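Local coordinates for rhamnosidase B (Bacillus sp., PDB 2OKX), which probably hydrolyses terminal alpha-L-rhamnose from glycosides, inverting the anomeric configuration, as an alpha-L-rhamnosidase of glycoside hydrolase family 78, at residues L42-T45 against V51-V54; S328-G331 against L337-I340; Q573-G578 against L601-G606; L700-A705 against D730-T735; T818-D823 against G873-G878. One frame throughout, in Å; residues are numbered along the deposited sequence.

Contact 1: residues L42-T45 against V51-V54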
loop_
_atom_site.group_PDB
_atom_site.type_symbol
_atom_site.label_atom_id
_atom_site.label_comp_id
_atom_site.label_asym_id
_atom_site.label_seq_id
_atom_site.Cartn_x
_atom_site.Cartn_y
_atom_site.Cartn_z
ATOM N N LEU A 42 -0.530 0.334 29.876
ATOM C CA LEU A 42 -0.447 -1.013 29.331
ATOM C C LEU A 42 0.496 -0.934 28.136
ATOM O O LEU A 42 0.167 -0.339 27.105
ATOM C CB LEU A 42 -1.830 -1.505 28.895
ATOM C CG LEU A 42 -1.964 -2.993 28.556
ATOM C CD1 LEU A 42 -3.434 -3.381 28.504
ATOM C CD2 LEU A 42 -1.281 -3.290 27.226
ATOM N N HIS A 43 1.678 -1.520 28.295
ATOM C CA HIS A 43 2.702 -1.531 27.258
ATOM C C HIS A 43 2.600 -2.851 26.512
ATOM O O HIS A 43 2.574 -3.916 27.128
ATOM C CB HIS A 43 4.075 -1.388 27.905
ATOM C CG HIS A 43 4.169 -0.235 28.856
ATOM N ND1 HIS A 43 4.282 1.073 28.435
ATOM C CD2 HIS A 43 4.158 -0.196 30.210
ATOM C CE1 HIS A 43 4.339 1.868 29.487
ATOM N NE2 HIS A 43 4.267 1.124 30.577
ATOM N N ILE A 44 2.559 -2.787 25.186
ATOM C CA ILE A 44 2.393 -3.998 24.398
ATOM C C ILE A 44 2.936 -3.952 22.973
ATOM O O ILE A 44 3.033 -2.892 22.352
ATOM C CB ILE A 44 0.885 -4.355 24.317
ATOM C CG1 ILE A 44 0.657 -5.570 23.415
ATOM C CG2 ILE A 44 0.102 -3.154 23.780
ATOM C CD1 ILE A 44 -0.807 -5.987 23.320
ATOM N N THR A 45 3.305 -5.128 22.478
ATOM C CA THR A 45 3.769 -5.296 21.109
ATOM C C THR A 45 3.532 -6.762 20.784
ATOM O O THR A 45 3.324 -7.576 21.683
ATOM C CB THR A 45 5.259 -4.931 20.917
ATOM O OG1 THR A 45 5.545 -4.875 19.513
ATOM C CG2 THR A 45 6.169 -5.967 21.562
ATOM N N VAL A 51 -4.760 -6.947 18.279
ATOM C CA VAL A 51 -5.986 -6.201 18.541
ATOM C C VAL A 51 -6.153 -6.348 20.060
ATOM O O VAL A 51 -6.297 -7.462 20.571
ATOM C CB VAL A 51 -7.214 -6.797 17.840
ATOM C CG1 VAL A 51 -8.454 -6.007 18.246
ATOM C CG2 VAL A 51 -7.037 -6.744 16.322
ATOM N N LEU A 52 -6.120 -5.227 20.773
ATOM C CA LEU A 52 -6.213 -5.230 22.233
ATOM C C LEU A 52 -7.591 -4.964 22.829
ATOM O O LEU A 52 -8.297 -4.041 22.410
ATOM C CB LEU A 52 -5.228 -4.207 22.804
ATOM C CG LEU A 52 -5.294 -3.916 24.309
ATOM C CD1 LEU A 52 -4.828 -5.141 25.092
ATOM C CD2 LEU A 52 -4.418 -2.708 24.635
ATOM N N PHE A 53 -7.951 -5.775 23.824
ATOM C CA PHE A 53 -9.221 -5.648 24.529
ATOM C C PHE A 53 -8.959 -5.551 26.031
ATOM O O PHE A 53 -8.157 -6.310 26.581
ATOM C CB PHE A 53 -10.123 -6.861 24.286
ATOM C CG PHE A 53 -10.534 -7.049 22.856
ATOM C CD1 PHE A 53 -9.699 -7.707 21.959
ATOM C CD2 PHE A 53 -11.771 -6.595 22.410
ATOM C CE1 PHE A 53 -10.092 -7.915 20.639
ATOM C CE2 PHE A 53 -12.174 -6.797 21.092
ATOM C CZ PHE A 53 -11.333 -7.458 20.206
ATOM N N VAL A 54 -9.623 -4.609 26.691
ATOM C CA VAL A 54 -9.476 -4.451 28.133
ATOM C C VAL A 54 -10.875 -4.527 28.717
ATOM O O VAL A 54 -11.704 -3.642 28.497
ATOM C CB VAL A 54 -8.830 -3.104 28.507
ATOM C CG1 VAL A 54 -8.722 -2.987 30.020
ATOM C CG2 VAL A 54 -7.447 -2.994 27.877
#

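Contact 2: residues S328-G331 against L337-I340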
loop_
_atom_site.group_PDB
_atom_site.type_symbol
_atom_site.label_atom_id
_atom_site.label_comp_id
_atom_site.label_asym_id
_atom_site.label_seq_id
_atom_site.Cartn_x
_atom_site.Cartn_y
_atom_site.Cartn_z
ATOM N N SER A 328 -5.675 -35.034 -7.506
ATOM C CA SER A 328 -4.254 -34.844 -7.743
ATOM C C SER A 328 -3.613 -36.069 -8.373
ATOM O O SER A 328 -3.955 -37.202 -8.032
ATOM C CB SER A 328 -3.547 -34.537 -6.424
ATOM O OG SER A 328 -2.140 -34.542 -6.588
ATOM N N PRO A 329 -2.681 -35.857 -9.313
ATOM C CA PRO A 329 -2.009 -36.987 -9.962
ATOM C C PRO A 329 -1.008 -37.585 -8.981
ATOM O O PRO A 329 -0.443 -38.650 -9.222
ATOM C CB PRO A 329 -1.316 -36.341 -11.162
ATOM C CG PRO A 329 -2.126 -35.096 -11.415
ATOM C CD PRO A 329 -2.389 -34.602 -10.023
ATOM N N ALA A 330 -0.794 -36.885 -7.871
ATOM C CA ALA A 330 0.142 -37.335 -6.850
ATOM C C ALA A 330 -0.593 -37.964 -5.676
ATOM O O ALA A 330 -1.806 -38.164 -5.726
ATOM C CB ALA A 330 0.989 -36.166 -6.367
ATOM N N GLY A 331 0.152 -38.274 -4.622
ATOM C CA GLY A 331 -0.444 -38.879 -3.444
ATOM C C GLY A 331 -1.497 -37.986 -2.814
ATOM O O GLY A 331 -1.254 -36.805 -2.567
ATOM N N LEU A 337 -5.151 -30.845 -6.591
ATOM C CA LEU A 337 -4.169 -30.372 -7.556
ATOM C C LEU A 337 -2.783 -30.803 -7.115
ATOM O O LEU A 337 -2.550 -31.087 -5.941
ATOM C CB LEU A 337 -4.188 -28.838 -7.656
ATOM C CG LEU A 337 -5.491 -28.118 -8.002
ATOM C CD1 LEU A 337 -5.267 -26.615 -7.969
ATOM C CD2 LEU A 337 -5.965 -28.546 -9.367
ATOM N N ALA A 338 -1.868 -30.847 -8.071
ATOM C CA ALA A 338 -0.482 -31.199 -7.804
ATOM C C ALA A 338 0.362 -30.274 -8.665
ATOM O O ALA A 338 -0.131 -29.709 -9.639
ATOM C CB ALA A 338 -0.222 -32.650 -8.187
ATOM N N THR A 339 1.623 -30.095 -8.302
ATOM C CA THR A 339 2.491 -29.257 -9.108
ATOM C C THR A 339 3.628 -30.125 -9.621
ATOM O O THR A 339 4.029 -31.085 -8.964
ATOM C CB THR A 339 3.051 -28.061 -8.309
ATOM O OG1 THR A 339 3.746 -28.531 -7.150
ATOM C CG2 THR A 339 1.917 -27.142 -7.881
ATOM N N ILE A 340 4.120 -29.799 -10.809
ATOM C CA ILE A 340 5.209 -30.545 -11.422
ATOM C C ILE A 340 6.427 -29.634 -11.511
ATOM O O ILE A 340 6.408 -28.626 -12.218
ATOM C CB ILE A 340 4.817 -31.020 -12.830
ATOM C CG1 ILE A 340 3.460 -31.723 -12.775
ATOM C CG2 ILE A 340 5.880 -31.973 -13.369
ATOM C CD1 ILE A 340 2.939 -32.174 -14.125
#

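Contact 3: residues Q573-G578 against L601-G606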
loop_
_atom_site.group_PDB
_atom_site.type_symbol
_atom_site.label_atom_id
_atom_site.label_comp_id
_atom_site.label_asym_id
_atom_site.label_seq_id
_atom_site.Cartn_x
_atom_site.Cartn_y
_atom_site.Cartn_z
ATOM N N GLN A 573 -0.325 -0.500 0.722
ATOM C CA GLN A 573 -0.276 -0.011 2.103
ATOM C C GLN A 573 1.183 -0.069 2.571
ATOM O O GLN A 573 1.471 -0.322 3.747
ATOM C CB GLN A 573 -1.159 -0.877 3.012
ATOM C CG GLN A 573 -2.661 -0.737 2.752
ATOM C CD GLN A 573 -3.489 -1.834 3.414
ATOM O OE1 GLN A 573 -3.176 -2.292 4.512
ATOM N NE2 GLN A 573 -4.565 -2.243 2.747
ATOM N N VAL A 574 2.091 0.179 1.632
ATOM C CA VAL A 574 3.531 0.142 1.885
ATOM C C VAL A 574 4.182 1.520 1.972
ATOM O O VAL A 574 3.850 2.425 1.204
ATOM C CB VAL A 574 4.254 -0.657 0.768
ATOM C CG1 VAL A 574 5.771 -0.546 0.923
ATOM C CG2 VAL A 574 3.830 -2.119 0.819
ATOM N N PHE A 575 5.116 1.675 2.907
ATOM C CA PHE A 575 5.826 2.933 3.029
ATOM C C PHE A 575 6.925 2.975 1.971
ATOM O O PHE A 575 8.028 2.456 2.178
ATOM C CB PHE A 575 6.432 3.095 4.431
ATOM C CG PHE A 575 7.478 4.184 4.529
ATOM C CD1 PHE A 575 7.406 5.324 3.728
ATOM C CD2 PHE A 575 8.539 4.063 5.421
ATOM C CE1 PHE A 575 8.380 6.324 3.816
ATOM C CE2 PHE A 575 9.516 5.055 5.520
ATOM C CZ PHE A 575 9.437 6.187 4.713
ATOM N N TRP A 576 6.603 3.568 0.827
ATOM C CA TRP A 576 7.571 3.716 -0.246
ATOM C C TRP A 576 8.244 5.062 -0.019
ATOM O O TRP A 576 7.578 6.091 0.112
ATOM C CB TRP A 576 6.884 3.682 -1.608
ATOM C CG TRP A 576 6.602 2.294 -2.112
ATOM C CD1 TRP A 576 5.477 1.545 -1.897
ATOM C CD2 TRP A 576 7.441 1.518 -2.974
ATOM N NE1 TRP A 576 5.560 0.354 -2.588
ATOM C CE2 TRP A 576 6.755 0.316 -3.258
ATOM C CE3 TRP A 576 8.706 1.726 -3.543
ATOM C CZ2 TRP A 576 7.290 -0.674 -4.090
ATOM C CZ3 TRP A 576 9.239 0.740 -4.372
ATOM C CH2 TRP A 576 8.530 -0.444 -4.638
ATOM N N VAL A 577 9.569 5.041 0.039
ATOM C CA VAL A 577 10.356 6.236 0.303
ATOM C C VAL A 577 10.167 7.370 -0.696
ATOM O O VAL A 577 9.946 8.516 -0.303
ATOM C CB VAL A 577 11.847 5.870 0.392
ATOM C CG1 VAL A 577 12.681 7.104 0.723
ATOM C CG2 VAL A 577 12.035 4.791 1.455
ATOM N N GLY A 578 10.248 7.056 -1.983
ATOM C CA GLY A 578 10.090 8.091 -2.988
ATOM C C GLY A 578 8.779 8.843 -2.869
ATOM O O GLY A 578 8.752 10.075 -2.912
ATOM N N LEU A 601 11.318 9.045 8.060
ATOM C CA LEU A 601 12.700 9.347 7.714
ATOM C C LEU A 601 13.668 8.502 8.546
ATOM O O LEU A 601 14.703 8.064 8.047
ATOM C CB LEU A 601 12.987 10.835 7.929
ATOM C CG LEU A 601 12.147 11.821 7.108
ATOM C CD1 LEU A 601 12.541 13.244 7.466
ATOM C CD2 LEU A 601 12.345 11.572 5.623
ATOM N N ASN A 602 13.321 8.273 9.809
ATOM C CA ASN A 602 14.162 7.486 10.710
ATOM C C ASN A 602 14.173 5.990 10.393
ATOM O O ASN A 602 15.119 5.289 10.745
ATOM C CB ASN A 602 13.717 7.688 12.167
ATOM C CG ASN A 602 14.132 9.040 12.731
ATOM O OD1 ASN A 602 13.577 9.504 13.728
ATOM N ND2 ASN A 602 15.117 9.669 12.103
ATOM N N LEU A 603 13.128 5.498 9.733
ATOM C CA LEU A 603 13.051 4.074 9.400
ATOM C C LEU A 603 13.960 3.659 8.243
ATOM O O LEU A 603 14.420 2.514 8.186
ATOM C CB LEU A 603 11.607 3.682 9.059
ATOM C CG LEU A 603 10.612 3.513 10.213
ATOM C CD1 LEU A 603 9.196 3.320 9.664
ATOM C CD2 LEU A 603 11.019 2.311 11.059
ATOM N N VAL A 604 14.231 4.588 7.331
ATOM C CA VAL A 604 15.051 4.284 6.163
ATOM C C VAL A 604 16.470 3.783 6.452
ATOM O O VAL A 604 16.905 2.793 5.867
ATOM C CB VAL A 604 15.119 5.500 5.208
ATOM C CG1 VAL A 604 15.976 5.168 3.991
ATOM C CG2 VAL A 604 13.704 5.880 4.765
ATOM N N PRO A 605 17.210 4.456 7.350
ATOM C CA PRO A 605 18.575 4.005 7.653
ATOM C C PRO A 605 18.633 2.588 8.224
ATOM O O PRO A 605 19.699 1.972 8.274
ATOM C CB PRO A 605 19.072 5.050 8.649
ATOM C CG PRO A 605 18.350 6.292 8.210
ATOM C CD PRO A 605 16.947 5.767 7.972
ATOM N N GLY A 606 17.484 2.079 8.658
ATOM C CA GLY A 606 17.430 0.739 9.214
ATOM C C GLY A 606 17.718 -0.335 8.178
ATOM O O GLY A 606 17.938 -1.495 8.528
#

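Contact 4: residues L700-A705 against D730-T735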
loop_
_atom_site.group_PDB
_atom_site.type_symbol
_atom_site.label_atom_id
_atom_site.label_comp_id
_atom_site.label_asym_id
_atom_site.label_seq_id
_atom_site.Cartn_x
_atom_site.Cartn_y
_atom_site.Cartn_z
ATOM N N LEU A 700 21.425 13.338 -12.546
ATOM C CA LEU A 700 21.062 14.713 -12.224
ATOM C C LEU A 700 20.627 14.849 -10.765
ATOM O O LEU A 700 21.027 15.786 -10.075
ATOM C CB LEU A 700 19.939 15.181 -13.150
ATOM C CG LEU A 700 20.283 15.280 -14.641
ATOM C CD1 LEU A 700 19.011 15.436 -15.455
ATOM C CD2 LEU A 700 21.230 16.458 -14.876
ATOM N N PHE A 701 19.806 13.913 -10.291
ATOM C CA PHE A 701 19.343 13.964 -8.912
ATOM C C PHE A 701 20.472 13.710 -7.916
ATOM O O PHE A 701 20.415 14.168 -6.777
ATOM C CB PHE A 701 18.195 12.969 -8.693
ATOM C CG PHE A 701 16.834 13.531 -9.022
ATOM C CD1 PHE A 701 15.938 12.814 -9.811
ATOM C CD2 PHE A 701 16.442 14.774 -8.530
ATOM C CE1 PHE A 701 14.675 13.322 -10.107
ATOM C CE2 PHE A 701 15.178 15.293 -8.820
ATOM C CZ PHE A 701 14.292 14.564 -9.611
ATOM N N LEU A 702 21.503 12.985 -8.337
ATOM C CA LEU A 702 22.628 12.732 -7.440
ATOM C C LEU A 702 23.345 14.056 -7.183
ATOM O O LEU A 702 23.785 14.334 -6.068
ATOM C CB LEU A 702 23.601 11.722 -8.054
ATOM C CG LEU A 702 24.872 11.429 -7.242
ATOM C CD1 LEU A 702 24.526 11.112 -5.795
ATOM C CD2 LEU A 702 25.615 10.262 -7.876
ATOM N N VAL A 703 23.453 14.875 -8.222
ATOM C CA VAL A 703 24.097 16.175 -8.088
ATOM C C VAL A 703 23.353 16.982 -7.029
ATOM O O VAL A 703 23.952 17.457 -6.062
ATOM C CB VAL A 703 24.068 16.957 -9.420
ATOM C CG1 VAL A 703 24.591 18.376 -9.207
ATOM C CG2 VAL A 703 24.910 16.235 -10.464
ATOM N N LYS A 704 22.042 17.116 -7.208
ATOM C CA LYS A 704 21.226 17.877 -6.267
ATOM C C LYS A 704 21.248 17.278 -4.865
ATOM O O LYS A 704 21.238 18.007 -3.876
ATOM C CB LYS A 704 19.779 17.979 -6.759
ATOM C CG LYS A 704 18.919 18.888 -5.890
ATOM C CD LYS A 704 17.468 18.892 -6.327
ATOM C CE LYS A 704 16.592 19.581 -5.286
ATOM N NZ LYS A 704 15.144 19.417 -5.593
ATOM N N ALA A 705 21.273 15.949 -4.780
ATOM C CA ALA A 705 21.304 15.273 -3.487
ATOM C C ALA A 705 22.604 15.614 -2.762
ATOM O O ALA A 705 22.611 15.873 -1.560
ATOM C CB ALA A 705 21.190 13.767 -3.679
ATOM N N ASP A 730 29.996 19.292 -8.537
ATOM C CA ASP A 730 30.449 20.137 -9.638
ATOM C C ASP A 730 31.037 19.282 -10.752
ATOM O O ASP A 730 30.712 19.464 -11.925
ATOM C CB ASP A 730 31.501 21.134 -9.147
ATOM C CG ASP A 730 30.910 22.222 -8.275
ATOM O OD1 ASP A 730 30.296 21.891 -7.241
ATOM O OD2 ASP A 730 31.059 23.412 -8.625
ATOM N N LEU A 731 31.908 18.351 -10.375
ATOM C CA LEU A 731 32.543 17.461 -11.336
ATOM C C LEU A 731 31.487 16.660 -12.084
ATOM O O LEU A 731 31.556 16.508 -13.305
ATOM C CB LEU A 731 33.500 16.501 -10.623
ATOM C CG LEU A 731 34.703 17.123 -9.907
ATOM C CD1 LEU A 731 35.497 16.034 -9.205
ATOM C CD2 LEU A 731 35.579 17.859 -10.911
ATOM N N LEU A 732 30.505 16.156 -11.341
ATOM C CA LEU A 732 29.435 15.366 -11.934
ATOM C C LEU A 732 28.607 16.227 -12.884
ATOM O O LEU A 732 28.356 15.841 -14.024
ATOM C CB LEU A 732 28.532 14.790 -10.839
ATOM C CG LEU A 732 27.941 13.394 -11.085
ATOM C CD1 LEU A 732 26.811 13.145 -10.093
ATOM C CD2 LEU A 732 27.429 13.272 -12.510
ATOM N N ALA A 733 28.188 17.399 -12.412
ATOM C CA ALA A 733 27.390 18.309 -13.229
ATOM C C ALA A 733 28.093 18.646 -14.543
ATOM O O ALA A 733 27.468 18.673 -15.604
ATOM C CB ALA A 733 27.095 19.591 -12.448
ATOM N N GLU A 734 29.394 18.906 -14.467
ATOM C CA GLU A 734 30.172 19.243 -15.654
ATOM C C GLU A 734 30.235 18.062 -16.623
ATOM O O GLU A 734 30.050 18.223 -17.831
ATOM C CB GLU A 734 31.588 19.661 -15.251
ATOM C CG GLU A 734 32.426 20.192 -16.404
ATOM C CD GLU A 734 33.842 20.542 -15.984
ATOM O OE1 GLU A 734 34.610 21.038 -16.836
ATOM O OE2 GLU A 734 34.185 20.320 -14.803
ATOM N N THR A 735 30.499 16.875 -16.087
ATOM C CA THR A 735 30.576 15.670 -16.904
ATOM C C THR A 735 29.235 15.438 -17.588
ATOM O O THR A 735 29.179 15.073 -18.765
ATOM C CB THR A 735 30.923 14.438 -16.045
ATOM O OG1 THR A 735 32.158 14.668 -15.355
ATOM C CG2 THR A 735 31.065 13.201 -16.921
#

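Contact 5: residues T818-D823 against G873-G878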
loop_
_atom_site.group_PDB
_atom_site.type_symbol
_atom_site.label_atom_id
_atom_site.label_comp_id
_atom_site.label_asym_id
_atom_site.label_seq_id
_atom_site.Cartn_x
_atom_site.Cartn_y
_atom_site.Cartn_z
ATOM N N THR A 818 0.388 30.222 -14.354
ATOM C CA THR A 818 -0.823 30.046 -15.148
ATOM C C THR A 818 -0.791 28.716 -15.900
ATOM O O THR A 818 -1.805 28.016 -15.985
ATOM C CB THR A 818 -1.009 31.211 -16.142
ATOM O OG1 THR A 818 -1.199 32.430 -15.410
ATOM C CG2 THR A 818 -2.230 30.970 -17.028
ATOM N N LEU A 819 0.375 28.367 -16.433
ATOM C CA LEU A 819 0.535 27.112 -17.155
ATOM C C LEU A 819 0.337 25.955 -16.177
ATOM O O LEU A 819 -0.200 24.906 -16.536
ATOM C CB LEU A 819 1.933 27.020 -17.766
ATOM C CG LEU A 819 2.186 25.763 -18.602
ATOM C CD1 LEU A 819 1.257 25.763 -19.813
ATOM C CD2 LEU A 819 3.644 25.717 -19.046
ATOM N N MET A 820 0.791 26.157 -14.943
ATOM C CA MET A 820 0.656 25.153 -13.897
ATOM C C MET A 820 -0.829 24.921 -13.633
ATOM O O MET A 820 -1.285 23.778 -13.578
ATOM C CB MET A 820 1.350 25.629 -12.615
ATOM C CG MET A 820 1.335 24.621 -11.472
ATOM S SD MET A 820 1.694 25.384 -9.864
ATOM C CE MET A 820 3.392 25.908 -10.101
ATOM N N LEU A 821 -1.586 26.004 -13.478
ATOM C CA LEU A 821 -3.019 25.886 -13.231
ATOM C C LEU A 821 -3.742 25.184 -14.371
ATOM O O LEU A 821 -4.603 24.332 -14.137
ATOM C CB LEU A 821 -3.656 27.264 -13.011
ATOM C CG LEU A 821 -3.334 27.974 -11.697
ATOM C CD1 LEU A 821 -4.258 29.176 -11.541
ATOM C CD2 LEU A 821 -3.521 27.013 -10.532
ATOM N N ASP A 822 -3.409 25.541 -15.605
ATOM C CA ASP A 822 -4.063 24.906 -16.739
ATOM C C ASP A 822 -3.733 23.423 -16.820
ATOM O O ASP A 822 -4.572 22.620 -17.227
ATOM C CB ASP A 822 -3.692 25.603 -18.049
ATOM C CG ASP A 822 -4.381 26.944 -18.205
ATOM O OD1 ASP A 822 -5.475 27.129 -17.630
ATOM O OD2 ASP A 822 -3.840 27.810 -18.915
ATOM N N ASP A 823 -2.517 23.056 -16.430
ATOM C CA ASP A 823 -2.124 21.654 -16.458
ATOM C C ASP A 823 -2.930 20.904 -15.397
ATOM O O ASP A 823 -3.444 19.813 -15.646
ATOM C CB ASP A 823 -0.628 21.498 -16.171
ATOM C CG ASP A 823 -0.114 20.107 -16.511
ATOM O OD1 ASP A 823 0.263 19.880 -17.680
ATOM O OD2 ASP A 823 -0.099 19.236 -15.614
ATOM N N GLY A 873 -1.782 26.150 -2.368
ATOM C CA GLY A 873 -1.509 26.988 -1.211
ATOM C C GLY A 873 -0.165 27.706 -1.297
ATOM O O GLY A 873 -0.031 28.839 -0.830
ATOM N N SER A 874 0.829 27.065 -1.906
ATOM C CA SER A 874 2.165 27.653 -2.007
ATOM C C SER A 874 2.386 28.567 -3.212
ATOM O O SER A 874 2.770 29.732 -3.064
ATOM C CB SER A 874 3.230 26.550 -2.003
ATOM O OG SER A 874 3.129 25.721 -3.147
ATOM N N SER A 875 2.143 28.047 -4.407
ATOM C CA SER A 875 2.358 28.823 -5.621
ATOM C C SER A 875 1.295 29.864 -5.956
ATOM O O SER A 875 1.619 30.941 -6.455
ATOM C CB SER A 875 2.509 27.878 -6.817
ATOM O OG SER A 875 3.738 27.173 -6.765
ATOM N N ILE A 876 0.035 29.541 -5.678
ATOM C CA ILE A 876 -1.096 30.412 -6.012
ATOM C C ILE A 876 -1.594 31.307 -4.879
ATOM O O ILE A 876 -1.605 32.534 -5.013
ATOM C CB ILE A 876 -2.277 29.550 -6.534
ATOM C CG1 ILE A 876 -1.763 28.566 -7.590
ATOM C CG2 ILE A 876 -3.367 30.432 -7.118
ATOM C CD1 ILE A 876 -1.072 29.213 -8.771
ATOM N N LEU A 877 -2.032 30.707 -3.778
ATOM C CA LEU A 877 -2.499 31.503 -2.646
ATOM C C LEU A 877 -1.348 32.434 -2.259
ATOM O O LEU A 877 -1.566 33.590 -1.888
ATOM C CB LEU A 877 -2.854 30.604 -1.466
ATOM C CG LEU A 877 -3.382 31.345 -0.236
ATOM C CD1 LEU A 877 -4.705 32.054 -0.561
ATOM C CD2 LEU A 877 -3.576 30.340 0.889
ATOM N N GLY A 878 -0.128 31.907 -2.338
ATOM C CA GLY A 878 1.057 32.700 -2.050
ATOM C C GLY A 878 1.811 32.471 -0.754
ATOM O O GLY A 878 2.693 33.259 -0.423
#

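Contact 1: residues L42-T45 against V51-V54
Leu42, Ile44, Leu52 and Val54 meet without a ring or amide among their touching atoms; the flat groups nearby, the imidazole of His43 and the phenyl ring of Phe53, stand on the outer sides of the two strands. What joins residues 42-45 to residues 51-54 is therefore methyl on methyl. Leu42 and Leu52 reach toward each other tip to tip, and Leu42 CD1 comes within 4.0 Å of Leu52 CD2. The same Leu52 methyl also lies 4.1 Å from Leu42 CD2, so it faces both branches of the fork. With CG of Leu42 anti to the backbone N (chi1 -168°), the fork is carried across the interface, and Leu42 CD1 also meets Val54 CG2 at 4.1 Å. Ile44 adds a looser touch, Ile44 CD1 to Leu52 CD1 at 4.5 Å. No hydrogen bond crosses, and the strand axes run 9.5 Å apart at 154°, which is face-to-face packing of two sheets and not pairing within one. Consecutive strands placed in this way form a beta arch, consistent with a galactose-binding-like sandwich. Strand 41-47 pairs with strands 110-117 and 70-77 in one sheet, while strand 49-54 lies between strands 87-96 and 57-62 in the other, where Ile90 touches both Leu42 and Val54.

Contact 2: residues S328-G331 against L337-I340
Ser328 meets Leu337 and Ala338 while forming an ST turn, in the loop that leads from strand 324-327 to strand 338-340 of the D2 region. Its side chain can be followed outward atom by atom. Ser328 CB lies against the backbone of the facing segment, with Leu337 O at 3.6 Å. At the next atom, OG is anti to the backbone N (chi1 171°), which turns it forward along its own chain, where Ser328 OG accepts a hydrogen bond from Ala330 N at 3.0 Å. The N-H...O angle of 154° shows a fairly straight bond, and this link across two residues defines the turn. Ser328 OG also rests on a methyl group, for Ala338 CB is only 3.1 Å away. Replacing the serine with an alanine would probably leave Ala330 N without this acceptor and the turn freer to open, with the methyl of Ala338 losing the oxygen packed against it. No hydrogen bond passes between residues 328-331 and 337-340, so the contact rests on close packing round one small side chain. Strand 338-340 pairs with strand 240-252 through Ala338 and Ala247, and Pro329 touches that same Ala247. Ala330 CB approaches Ala338 CB more loosely, at 4.1 Å. The tightest carbon pair is Pro329 CD to Ala338 CB, whose 3.4 Å is shorter than usual van der Waals contact.

Contact 3: residues Q573-G578 against L601-G606
Phe575 is the first residue of 573-578 to touch residues 601-606. Its CG is anti to the backbone N (chi1 165°), which swings the ring out toward the other segment. There the ring edge is used: Leu603 CB lies near the ring plane, 4.3 Å from Phe575 CE2. At the tip, Phe575 CZ approaches Val604 CG2 obliquely at an equal 4.3 Å. Two residues on, where the chain enters helix 577-590, Val577 crosses Val604 at a slant, Val577 CG2 to Val604 CG2 at 3.9 Å. Val604 CG2 thus receives both the ring tip and a valine methyl. All four side chains are buried, and no hydrogen bond links the segments. Val577 and Val604 both also lean on Trp633 of helix 627-644, while the backbone of Phe575 pairs with Val618. Such apolar packing between the loop entering one helix and the segment around the end of the next is consistent with the (alpha/alpha)6 barrel of six-hairpin glycosidases, the catalytic domain of family 78.

Contact 4: residues L700-A705 against D730-T735
Behind Leu732, which packs on Leu702 and Val703, the carbonyl oxygen of Leu731 is gripped twice by Thr735. The hydroxyl OG1 of Thr735 donates to Leu731 O at 2.8 Å, and Thr735 N reaches Leu731 O at 3.0 Å from the opposite face of the carbonyl plane. OG1 itself is tilted 34° from this plane. The two hydrogen bonds hold the threonine against its own helix, in a helical hairpin consistent with the six-hairpin glycosidase fold: helices 696-715 and 723-739 follow one another and run nearly antiparallel, their local axes at 155° and 9.3 Å apart. Contact between them is apolar. The CD1 methyl of Leu732 settles over Val703 CG2 at 3.6 Å and beside Leu702 CD2 at 3.8 Å. Leu732 crosses Leu702 at about a right angle, whereas it meets Val703 at a slant. Its chi1 of -145° departs from a staggered value, suggesting some adjustment to fit against both partners. Leu702 also packs on Phe631 of helix 627-644. The backbones come nearest at Val703 and Ala733, where Val703 CG2 stands 4.0 Å from Ala733 N and Val703 CG1 stands 4.3 Å from Ala733 CB.

Contact 5: residues T818-D823 against G873-G878
Met820 reaches Ser875 by running out with CG anti to the backbone N (chi1 -177°) and then bending at its last torsion (chi3 -65°), which lays the thioether over the serine. Leu821 instead holds CG anti to its carbonyl carbon (chi1 -72°) and points its end at Ile876. These two pairs join helix 817-833 to helix 868-876, two helices of what is consistent with the (alpha/alpha)6 barrel of six-hairpin glycosidases. Met820 SD lies 4.0 Å from Ser875 CB, and the methyl Met820 CE covers the hydroxyl, 3.6 Å from Ser875 OG. That hydroxyl is hydrogen-bonded to Glu812 of helix 801-813, so the methionine packs over a polar atom already provided for. With Met820 cut back to an alanine, a gap would probably open beside Ser875, leaving its bond to Glu812 less shielded. No hydrogen bond runs directly between residues 818-823 and 873-878. Helix 868-876 contains a wider pi-type turn at 873-876, and beyond it Gly878 takes a positive phi, where a CB would be jammed against Leu877 O. Leu821 also touches Cys896 and Asp897, and Ile876 touches Leu898. Between themselves, Leu821 and Ile876 meet tip to tip, with Leu821 CD2 3.7 Å from Ile876 CD1 and 3.8 Å from Ile876 CG1.

The five contacts follow one another along the chain, each closing before the next opens, and none touches another. Contacts 1 and 2 belong to separate beta-rich regions, their centres about 44 Å apart. Contacts 3, 4 and 5 share the helical six-hairpin region, with centres 25 to 30 Å from one another; the nearest atoms of contacts 3 and 4 are about 10 Å apart. Contact 3, whose centre is about 12 Å from the centre of the chain, also comes closest to contact 1, with nearest atoms about 12 Å apart. Contacts 2 and 5 lie on opposite sides of the chain's centre, their own centres about 61 Å apart. In this family the helical barrel houses the active site. The calcium ligands Val423 and His522 belong to none of the five contacts.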